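PDB 6NZS: dextranase from Pseudarthrobacter oxydans, which catalyses the endohydrolysis of alpha-1,6-glucosidic linkages in dextran, as a family 49 glycoside hydrolase. Local coordinates for residues F54-I59 with G259-G264; M85-F90 with G331-E336; L522-N527 with V533-E538. One frame throughout, in Å; residues are numbered along the deposited sequence.

Contact 1: residues F54-I59 with G259-G264; sequences FTYMSI and GAYVKG
Tyr56 and Tyr261 meet where the N-terminal Ig-like domain of this family 49 hydrolase lies against its right-handed parallel beta-helix, joining strand 51-58 to coil strand 260-263. The backbones are well separated: the nearest alpha carbons, Tyr56 CA and Tyr261 CA, are 10.0 Å apart, and the two side chains bridge the interval.

The apolar component is a pair of rings whose planes are only 23° apart, but which are offset, with the Tyr56 and Tyr261 centroids 5.6 Å apart, so that little more than one side of each ring meets the other. The CD1-CE1 side of Tyr56 meets the CD2-CE2 side of Tyr261, with Tyr56 CE1 3.5 Å from Tyr261 CD2. Tyr261 can reach in because its CG stands anti to the backbone N (chi1 -166°), and the two side chains run past one another in opposite senses. Phe54 CD2 sits over the centre of one face of the Tyr56 ring, while Trp87 also meets this ring.

Across the contact the polar link is water-mediated; the hydroxyls are also hydrogen-bonded, Tyr56 OH to His15 and Trp13, Tyr261 OH to Glu287. Water 2 donates both to Met57 O and to Tyr261 OH, tying that phenol to the domain opposite. Tyr56 is tied across in the same way: water 1 lies 2.7 Å from Tyr56 OH and donates to Ala260 O at 2.9 Å.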
loop_
_atom_site.group_PDB
_atom_site.type_symbol
_atom_site.label_atom_id
_atom_site.label_comp_id
_atom_site.label_asym_id
_atom_site.label_seq_id
_atom_site.Cartn_x
_atom_site.Cartn_y
_atom_site.Cartn_z
ATOM N N PHE A 54 13.399 16.612 4.925
ATOM C CA PHE A 54 12.468 16.406 6.027
ATOM C C PHE A 54 12.069 14.941 6.130
ATOM O O PHE A 54 11.881 14.262 5.116
ATOM C CB PHE A 54 11.209 17.239 5.799
ATOM C CG PHE A 54 10.370 17.391 7.030
ATOM C CD1 PHE A 54 10.764 18.267 8.035
ATOM C CD2 PHE A 54 9.212 16.657 7.203
ATOM C CE1 PHE A 54 10.009 18.417 9.180
ATOM C CE2 PHE A 54 8.438 16.809 8.351
ATOM C CZ PHE A 54 8.833 17.684 9.338
ATOM N N THR A 55 11.930 14.453 7.364
ATOM C CA THR A 55 11.361 13.131 7.612
ATOM C C THR A 55 10.035 13.331 8.332
ATOM O O THR A 55 10.006 13.772 9.489
ATOM C CB THR A 55 12.299 12.223 8.402
ATOM O OG1 THR A 55 13.559 12.123 7.723
ATOM C CG2 THR A 55 11.698 10.825 8.529
ATOM N N TYR A 56 8.953 13.008 7.635
ATOM C CA TYR A 56 7.600 13.019 8.174
ATOM C C TYR A 56 7.391 11.819 9.085
ATOM O O TYR A 56 8.161 10.861 9.073
ATOM C CB TYR A 56 6.594 12.901 7.028
ATOM C CG TYR A 56 6.707 14.019 6.017
ATOM C CD1 TYR A 56 6.078 15.235 6.242
ATOM C CD2 TYR A 56 7.444 13.863 4.841
ATOM C CE1 TYR A 56 6.181 16.276 5.334
ATOM C CE2 TYR A 56 7.548 14.894 3.922
ATOM C CZ TYR A 56 6.922 16.101 4.179
ATOM O OH TYR A 56 7.028 17.131 3.268
ATOM N N MET A 57 6.311 11.856 9.870
ATOM C CA MET A 57 5.967 10.702 10.696
ATOM C C MET A 57 4.456 10.599 10.888
ATOM O O MET A 57 3.774 11.601 11.134
ATOM C CB MET A 57 6.670 10.723 12.065
ATOM C CG MET A 57 6.490 9.427 12.857
ATOM S SD MET A 57 7.436 9.380 14.391
ATOM C CE MET A 57 6.503 10.543 15.368
ATOM N N SER A 58 3.946 9.375 10.775
ATOM C CA SER A 58 2.553 9.057 11.051
ATOM C C SER A 58 2.493 8.124 12.251
ATOM O O SER A 58 3.361 7.264 12.419
ATOM C CB SER A 58 1.933 8.372 9.830
ATOM O OG SER A 58 0.672 7.807 10.135
ATOM N N ILE A 59 1.495 8.324 13.111
ATOM C CA ILE A 59 1.279 7.448 14.263
ATOM C C ILE A 59 -0.170 6.980 14.249
ATOM O O ILE A 59 -1.036 7.616 13.627
ATOM C CB ILE A 59 1.654 8.142 15.600
ATOM C CG1 ILE A 59 0.645 9.233 15.977
ATOM C CG2 ILE A 59 3.049 8.722 15.521
ATOM C CD1 ILE A 59 0.908 9.847 17.374
ATOM N N GLY A 259 7.184 19.339 -0.995
ATOM C CA GLY A 259 7.157 20.248 0.130
ATOM C C GLY A 259 5.788 20.784 0.484
ATOM O O GLY A 259 5.663 21.502 1.487
ATOM N N ALA A 260 4.760 20.472 -0.302
ATOM C CA ALA A 260 3.396 20.753 0.111
ATOM C C ALA A 260 2.892 19.624 0.997
ATOM O O ALA A 260 3.147 18.445 0.731
ATOM C CB ALA A 260 2.489 20.892 -1.110
ATOM N N TYR A 261 2.177 19.993 2.058
ATOM C CA TYR A 261 1.551 19.044 2.975
ATOM C C TYR A 261 0.103 19.480 3.139
ATOM O O TYR A 261 -0.173 20.520 3.750
ATOM C CB TYR A 261 2.280 19.042 4.320
ATOM C CG TYR A 261 1.928 17.880 5.232
ATOM C CD1 TYR A 261 0.801 17.913 6.039
ATOM C CD2 TYR A 261 2.740 16.752 5.289
ATOM C CE1 TYR A 261 0.495 16.860 6.877
ATOM C CE2 TYR A 261 2.437 15.689 6.128
ATOM C CZ TYR A 261 1.316 15.748 6.913
ATOM O OH TYR A 261 1.025 14.688 7.742
ATOM N N VAL A 262 -0.813 18.706 2.571
ATOM C CA VAL A 262 -2.235 19.027 2.571
ATOM C C VAL A 262 -2.951 18.013 3.454
ATOM O O VAL A 262 -2.949 16.812 3.158
ATOM C CB VAL A 262 -2.808 18.995 1.145
ATOM C CG1 VAL A 262 -4.311 19.270 1.176
ATOM C CG2 VAL A 262 -2.079 20.005 0.261
ATOM N N LYS A 263 -3.572 18.491 4.530
ATOM C CA LYS A 263 -4.459 17.659 5.338
ATOM C C LYS A 263 -5.852 17.765 4.729
ATOM O O LYS A 263 -6.458 18.845 4.749
ATOM C CB LYS A 263 -4.454 18.143 6.784
ATOM C CG LYS A 263 -3.063 18.243 7.367
ATOM C CD LYS A 263 -3.082 18.758 8.794
ATOM C CE LYS A 263 -1.655 18.898 9.312
ATOM N NZ LYS A 263 -1.638 19.116 10.778
ATOM N N GLY A 264 -6.339 16.673 4.149
ATOM C CA GLY A 264 -7.617 16.706 3.451
ATOM C C GLY A 264 -7.765 15.530 2.496
ATOM O O GLY A 264 -7.062 14.529 2.606
HETATM O O HOH W 1 5.784 17.333 0.824
HETATM O O HOH W 2 1.900 13.310 10.194
HETATM O O HOH W 3 4.218 14.130 9.034
#

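Contact 2: residues M85-F90 with G331-E336; sequences MSWSSF and GVTVAE
The strands bearing Trp87 and Ser89 on one side, Thr333 and Ala335 on the other, run nearly antiparallel, with no direct hydrogen bond between them. The axes of strand segments 85-90 and 333-335 approach to 11.0 Å, and their N-to-C directions make an angle of 160°. At 9.2 Å, Ser89 CA and Thr333 CA are the closest pair of alpha carbons, too far for sheet pairing. The contact is therefore made by side chains between two layers: the Ig-like domain contributes strand 84-92, and the parallel beta-helix contributes strand 325-335.

Alternation along both strands turns Trp87, Ser89, Thr333 and Ala335 toward the interface. Trp87 takes the largest share of any residue. The pyrrole part of its indole meets the methyl of Thr333, with Trp87 NE1 3.8 Å from Thr333 CG2, and the benzene part meets Ala335, with Trp87 CH2 4.0 Å from Ala335 CB. The same indole thus touches two residues on the outer face of one beta-helix strand. Trp87 CG lies between the backbone N and the carbonyl carbon (chi1 77°), a setting that carries the indole across to both partners. Phe189, from the neighbouring strand 176-192, also meets the indole.

Thr333 divides its branches between the two kinds of contact. With CG2 anti to the backbone N, its methyl passes beside the indole, while OG1 reaches a water. Ser89 OG and Thr333 OG1, 4.4 Å apart, are joined through this water 4. The water lies in the indole plane at its edge, accepts from Trp87 NE1 at 2.9 Å, donates to Thr333 OG1 at 2.9 Å, and sits 2.7 Å from Ser89 OG.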
loop_
_atom_site.group_PDB
_atom_site.type_symbol
_atom_site.label_atom_id
_atom_site.label_comp_id
_atom_site.label_asym_id
_atom_site.label_seq_id
_atom_site.Cartn_x
_atom_site.Cartn_y
_atom_site.Cartn_z
ATOM N N MET A 85 5.407 5.195 11.705
ATOM C CA MET A 85 5.963 5.098 10.359
ATOM C C MET A 85 6.509 6.459 9.956
ATOM O O MET A 85 5.740 7.410 9.781
ATOM C CB MET A 85 4.934 4.591 9.350
ATOM C CG MET A 85 5.493 4.525 7.918
ATOM S SD MET A 85 4.434 3.635 6.753
ATOM C CE MET A 85 4.666 1.960 7.328
ATOM N N SER A 86 7.824 6.551 9.809
ATOM C CA SER A 86 8.478 7.761 9.334
ATOM C C SER A 86 8.837 7.585 7.866
ATOM O O SER A 86 9.066 6.466 7.398
ATOM C CB SER A 86 9.766 8.051 10.112
ATOM O OG SER A 86 9.503 8.300 11.486
ATOM N N TRP A 87 8.878 8.694 7.131
ATOM C CA TRP A 87 9.283 8.610 5.730
ATOM C C TRP A 87 9.853 9.943 5.284
ATOM O O TRP A 87 9.423 11.004 5.745
ATOM C CB TRP A 87 8.142 8.174 4.801
ATOM C CG TRP A 87 7.138 9.258 4.477
ATOM C CD1 TRP A 87 7.119 10.054 3.367
ATOM C CD2 TRP A 87 6.018 9.659 5.281
ATOM N NE1 TRP A 87 6.055 10.927 3.428
ATOM C CE2 TRP A 87 5.366 10.703 4.596
ATOM C CE3 TRP A 87 5.508 9.238 6.521
ATOM C CZ2 TRP A 87 4.226 11.331 5.101
ATOM C CZ3 TRP A 87 4.382 9.870 7.022
ATOM C CH2 TRP A 87 3.758 10.906 6.318
ATOM N N SER A 88 10.833 9.873 4.385
ATOM C CA SER A 88 11.462 11.057 3.825
ATOM C C SER A 88 11.462 10.930 2.314
ATOM O O SER A 88 11.892 9.900 1.780
ATOM C CB SER A 88 12.906 11.186 4.329
ATOM O OG SER A 88 13.524 12.347 3.800
ATOM N N SER A 89 10.983 11.969 1.636
ATOM C CA SER A 89 11.035 12.069 0.183
ATOM C C SER A 89 12.053 13.120 -0.242
ATOM O O SER A 89 12.263 14.132 0.433
ATOM C CB SER A 89 9.674 12.475 -0.390
ATOM O OG SER A 89 8.756 11.396 -0.286
ATOM N N PHE A 90 12.688 12.863 -1.377
ATOM C CA PHE A 90 13.489 13.880 -2.037
ATOM C C PHE A 90 13.487 13.561 -3.519
ATOM O O PHE A 90 13.143 12.450 -3.925
ATOM C CB PHE A 90 14.917 13.976 -1.464
ATOM C CG PHE A 90 15.712 12.691 -1.550
ATOM C CD1 PHE A 90 16.424 12.372 -2.703
ATOM C CD2 PHE A 90 15.771 11.823 -0.470
ATOM C CE1 PHE A 90 17.163 11.193 -2.780
ATOM C CE2 PHE A 90 16.508 10.652 -0.537
ATOM C CZ PHE A 90 17.206 10.332 -1.688
ATOM N N GLY A 331 3.252 10.677 -8.182
ATOM C CA GLY A 331 4.077 11.435 -7.260
ATOM C C GLY A 331 3.613 11.463 -5.819
ATOM O O GLY A 331 4.429 11.349 -4.900
ATOM N N VAL A 332 2.303 11.608 -5.617
ATOM C CA VAL A 332 1.772 11.961 -4.303
ATOM C C VAL A 332 1.970 10.837 -3.292
ATOM O O VAL A 332 1.992 9.641 -3.630
ATOM C CB VAL A 332 0.288 12.373 -4.386
ATOM C CG1 VAL A 332 0.121 13.599 -5.279
ATOM C CG2 VAL A 332 -0.555 11.232 -4.903
ATOM N N THR A 333 2.084 11.237 -2.029
ATOM C CA THR A 333 2.065 10.336 -0.882
ATOM C C THR A 333 0.733 10.553 -0.190
ATOM O O THR A 333 0.433 11.674 0.231
ATOM C CB THR A 333 3.199 10.675 0.088
ATOM O OG1 THR A 333 4.459 10.496 -0.568
ATOM C CG2 THR A 333 3.174 9.774 1.322
ATOM N N VAL A 334 -0.053 9.487 -0.076
ATOM C CA VAL A 334 -1.323 9.497 0.644
ATOM C C VAL A 334 -1.061 8.923 2.031
ATOM O O VAL A 334 -0.668 7.757 2.163
ATOM C CB VAL A 334 -2.385 8.680 -0.110
ATOM C CG1 VAL A 334 -3.661 8.548 0.727
ATOM C CG2 VAL A 334 -2.676 9.339 -1.457
ATOM N N ALA A 335 -1.254 9.735 3.069
ATOM C CA ALA A 335 -0.929 9.351 4.436
ATOM C C ALA A 335 -2.183 9.274 5.292
ATOM O O ALA A 335 -3.113 10.070 5.124
ATOM C CB ALA A 335 0.032 10.361 5.064
ATOM N N GLU A 336 -2.185 8.324 6.224
ATOM C CA GLU A 336 -3.199 8.228 7.269
ATOM C C GLU A 336 -4.645 8.302 6.768
ATOM O O GLU A 336 -5.430 9.139 7.229
ATOM C CB GLU A 336 -2.947 9.260 8.359
ATOM C CG GLU A 336 -2.517 8.659 9.666
ATOM C CD GLU A 336 -2.054 9.695 10.663
ATOM O OE1 GLU A 336 -0.832 9.849 10.850
ATOM O OE2 GLU A 336 -2.923 10.338 11.272
HETATM O O HOH W 4 6.368 12.097 0.822
#

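Contact 3: residues L522-N527 with V533-E538; sequences LKRYTN and VTIGNE
Two hydrogen bonds grip Val533, one at each end of its backbone. Val533 N donates to Tyr525 O at 3.0 Å, with the donor nearly in line with the C=O bond. Arg524 NH1 donates to Val533 O at 2.9 Å; this bond is more bent, 149° at the hydrogen, and the carbonyl oxygen lies near the guanidinium edge, tilted 20° from its plane. The arginine chain bends at chi3 (-68°), bringing NH1 up to that carbonyl. Weaker links to Asn578 from NE and to Glu577 from NH2 also restrain the group.

The aliphatic part of the same side chain lies against Ile535, with Arg524 CG 3.5 Å from Ile535 CD1. That methyl also meets Leu522 tip to tip, Leu522 CD1 to Ile535 CD1 at 3.6 Å. Nearer the polar end, Val533 CG2 packs 3.6 Å from Tyr525 O, beside the backbone bond. Replacing Arg524 with an alanine removes the NH1 donor and the chain beside Ile535, which is likely to leave Val533 O without that bond and open a gap at the Ile535 methyl.

The contact thus holds residues 533-535 beside the end of strand 521-524, after a five-residue connection. This strand is the last of the six in a parallel beta-helix face, where its backbone pairs with strand 489-493. Leu522 and Val533 also pack on that neighbour, at Val491 and Ala493 respectively, and the chain then continues through the loop to strand 545-552.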
loop_
_atom_site.group_PDB
_atom_site.type_symbol
_atom_site.label_atom_id
_atom_site.label_comp_id
_atom_site.label_asym_id
_atom_site.label_seq_id
_atom_site.Cartn_x
_atom_site.Cartn_y
_atom_site.Cartn_z
ATOM N N LEU A 522 -7.927 -24.007 -2.440
ATOM C CA LEU A 522 -8.457 -23.844 -3.794
ATOM C C LEU A 522 -9.786 -24.588 -3.816
ATOM O O LEU A 522 -9.800 -25.824 -3.765
ATOM C CB LEU A 522 -7.494 -24.432 -4.815
ATOM C CG LEU A 522 -7.915 -24.332 -6.287
ATOM C CD1 LEU A 522 -7.994 -22.873 -6.753
ATOM C CD2 LEU A 522 -6.936 -25.094 -7.145
ATOM N N LYS A 523 -10.894 -23.845 -3.865
ATOM C CA LYS A 523 -12.222 -24.423 -3.699
ATOM C C LYS A 523 -13.163 -23.831 -4.735
ATOM O O LYS A 523 -13.076 -22.642 -5.052
ATOM C CB LYS A 523 -12.783 -24.110 -2.306
ATOM C CG LYS A 523 -11.948 -24.681 -1.154
ATOM C CD LYS A 523 -12.635 -24.473 0.189
ATOM C CE LYS A 523 -11.828 -25.091 1.320
ATOM N NZ LYS A 523 -11.880 -26.586 1.268
ATOM N N ARG A 524 -14.072 -24.664 -5.246
ATOM C CA ARG A 524 -15.066 -24.244 -6.228
ATOM C C ARG A 524 -16.404 -24.064 -5.524
ATOM O O ARG A 524 -16.965 -25.028 -4.989
ATOM C CB ARG A 524 -15.190 -25.287 -7.342
ATOM C CG ARG A 524 -13.891 -25.543 -8.083
ATOM C CD ARG A 524 -14.079 -26.404 -9.321
ATOM N NE ARG A 524 -14.448 -27.783 -9.012
ATOM C CZ ARG A 524 -15.473 -28.429 -9.564
ATOM N NH1 ARG A 524 -16.254 -27.825 -10.447
ATOM N NH2 ARG A 524 -15.723 -29.685 -9.224
ATOM N N TYR A 525 -16.912 -22.835 -5.519
ATOM C CA TYR A 525 -18.219 -22.559 -4.943
ATOM C C TYR A 525 -19.304 -22.754 -6.007
ATOM O O TYR A 525 -19.016 -22.973 -7.188
ATOM C CB TYR A 525 -18.244 -21.161 -4.317
ATOM C CG TYR A 525 -17.566 -21.080 -2.951
ATOM C CD1 TYR A 525 -16.790 -22.133 -2.475
ATOM C CD2 TYR A 525 -17.722 -19.965 -2.140
ATOM C CE1 TYR A 525 -16.177 -22.066 -1.229
ATOM C CE2 TYR A 525 -17.116 -19.893 -0.887
ATOM C CZ TYR A 525 -16.353 -20.947 -0.445
ATOM O OH TYR A 525 -15.747 -20.888 0.794
ATOM N N THR A 526 -20.565 -22.701 -5.574
ATOM C CA THR A 526 -21.711 -22.907 -6.459
ATOM C C THR A 526 -22.606 -21.677 -6.470
ATOM O O THR A 526 -22.464 -20.763 -5.660
ATOM C CB THR A 526 -22.564 -24.113 -6.024
ATOM O OG1 THR A 526 -23.361 -23.751 -4.887
ATOM C CG2 THR A 526 -21.697 -25.304 -5.668
ATOM N N ASN A 527 -23.566 -21.676 -7.395
ATOM C CA ASN A 527 -24.678 -20.739 -7.324
ATOM C C ASN A 527 -25.747 -21.326 -6.404
ATOM O O ASN A 527 -25.608 -22.456 -5.927
ATOM C CB ASN A 527 -25.180 -20.409 -8.735
ATOM C CG ASN A 527 -25.714 -21.619 -9.488
ATOM O OD1 ASN A 527 -25.988 -22.670 -8.911
ATOM N ND2 ASN A 527 -25.866 -21.462 -10.800
ATOM N N VAL A 533 -18.830 -23.536 -10.095
ATOM C CA VAL A 533 -17.868 -22.955 -11.021
ATOM C C VAL A 533 -16.803 -23.998 -11.346
ATOM O O VAL A 533 -16.604 -24.980 -10.621
ATOM C CB VAL A 533 -17.216 -21.668 -10.488
ATOM C CG1 VAL A 533 -18.275 -20.653 -10.110
ATOM C CG2 VAL A 533 -16.301 -21.977 -9.298
ATOM N N THR A 534 -16.109 -23.777 -12.455
ATOM C CA THR A 534 -15.047 -24.663 -12.896
ATOM C C THR A 534 -13.702 -23.965 -12.761
ATOM O O THR A 534 -13.592 -22.745 -12.932
ATOM C CB THR A 534 -15.263 -25.087 -14.350
ATOM O OG1 THR A 534 -15.164 -23.941 -15.199
ATOM C CG2 THR A 534 -16.643 -25.707 -14.518
ATOM N N ILE A 535 -12.681 -24.743 -12.421
ATOM C CA ILE A 535 -11.295 -24.310 -12.531
ATOM C C ILE A 535 -10.687 -25.042 -13.713
ATOM O O ILE A 535 -10.858 -26.262 -13.852
ATOM C CB ILE A 535 -10.503 -24.575 -11.241
ATOM C CG1 ILE A 535 -11.197 -23.902 -10.065
ATOM C CG2 ILE A 535 -9.080 -24.064 -11.394
ATOM C CD1 ILE A 535 -10.644 -24.313 -8.742
ATOM N N GLY A 536 -10.017 -24.294 -14.581
ATOM C CA GLY A 536 -9.475 -24.881 -15.788
ATOM C C GLY A 536 -8.542 -26.041 -15.503
ATOM O O GLY A 536 -7.976 -26.180 -14.413
ATOM N N ASN A 537 -8.391 -26.900 -16.507
ATOM C CA ASN A 537 -7.471 -28.022 -16.406
ATOM C C ASN A 537 -6.037 -27.523 -16.522
ATOM O O ASN A 537 -5.685 -26.840 -17.489
ATOM C CB ASN A 537 -7.751 -29.022 -17.526
ATOM C CG ASN A 537 -6.740 -30.140 -17.557
ATOM O OD1 ASN A 537 -5.681 -30.016 -18.172
ATOM N ND2 ASN A 537 -7.041 -31.232 -16.858
ATOM N N GLU A 538 -5.206 -27.863 -15.533
ATOM C CA GLU A 538 -3.783 -27.554 -15.582
ATOM C C GLU A 538 -2.940 -28.728 -16.057
ATOM O O GLU A 538 -1.962 -28.523 -16.776
ATOM C CB GLU A 538 -3.284 -27.103 -14.203
ATOM C CG GLU A 538 -1.822 -26.672 -14.175
ATOM C CD GLU A 538 -1.557 -25.380 -14.938
ATOM O OE1 GLU A 538 -2.516 -24.600 -15.152
ATOM O OE2 GLU A 538 -0.390 -25.148 -15.306
#

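How the contacts relate
Contacts 1 and 2 form one continuous interface, their centres 7 Å apart, whereas contact 3 lies 46 Å from contact 1 and 41 Å from contact 2, centre to centre. On the Ig-like side, strands 51-58 and 84-92 are antiparallel neighbours; on the other, strands 260-263 and 325-335 belong to the same beta-helix. A hydrogen bond between Ser58 OG and Glu336 OE1 further links the pair. Their segments alternate along the chain, 54-59, 85-90, 259-264, 331-336; in each contact the first segment lies in the Ig-like domain and the second in an early coil. Contact 3 follows them in sequence and is local, folding a late loop onto the far part of the beta-helix.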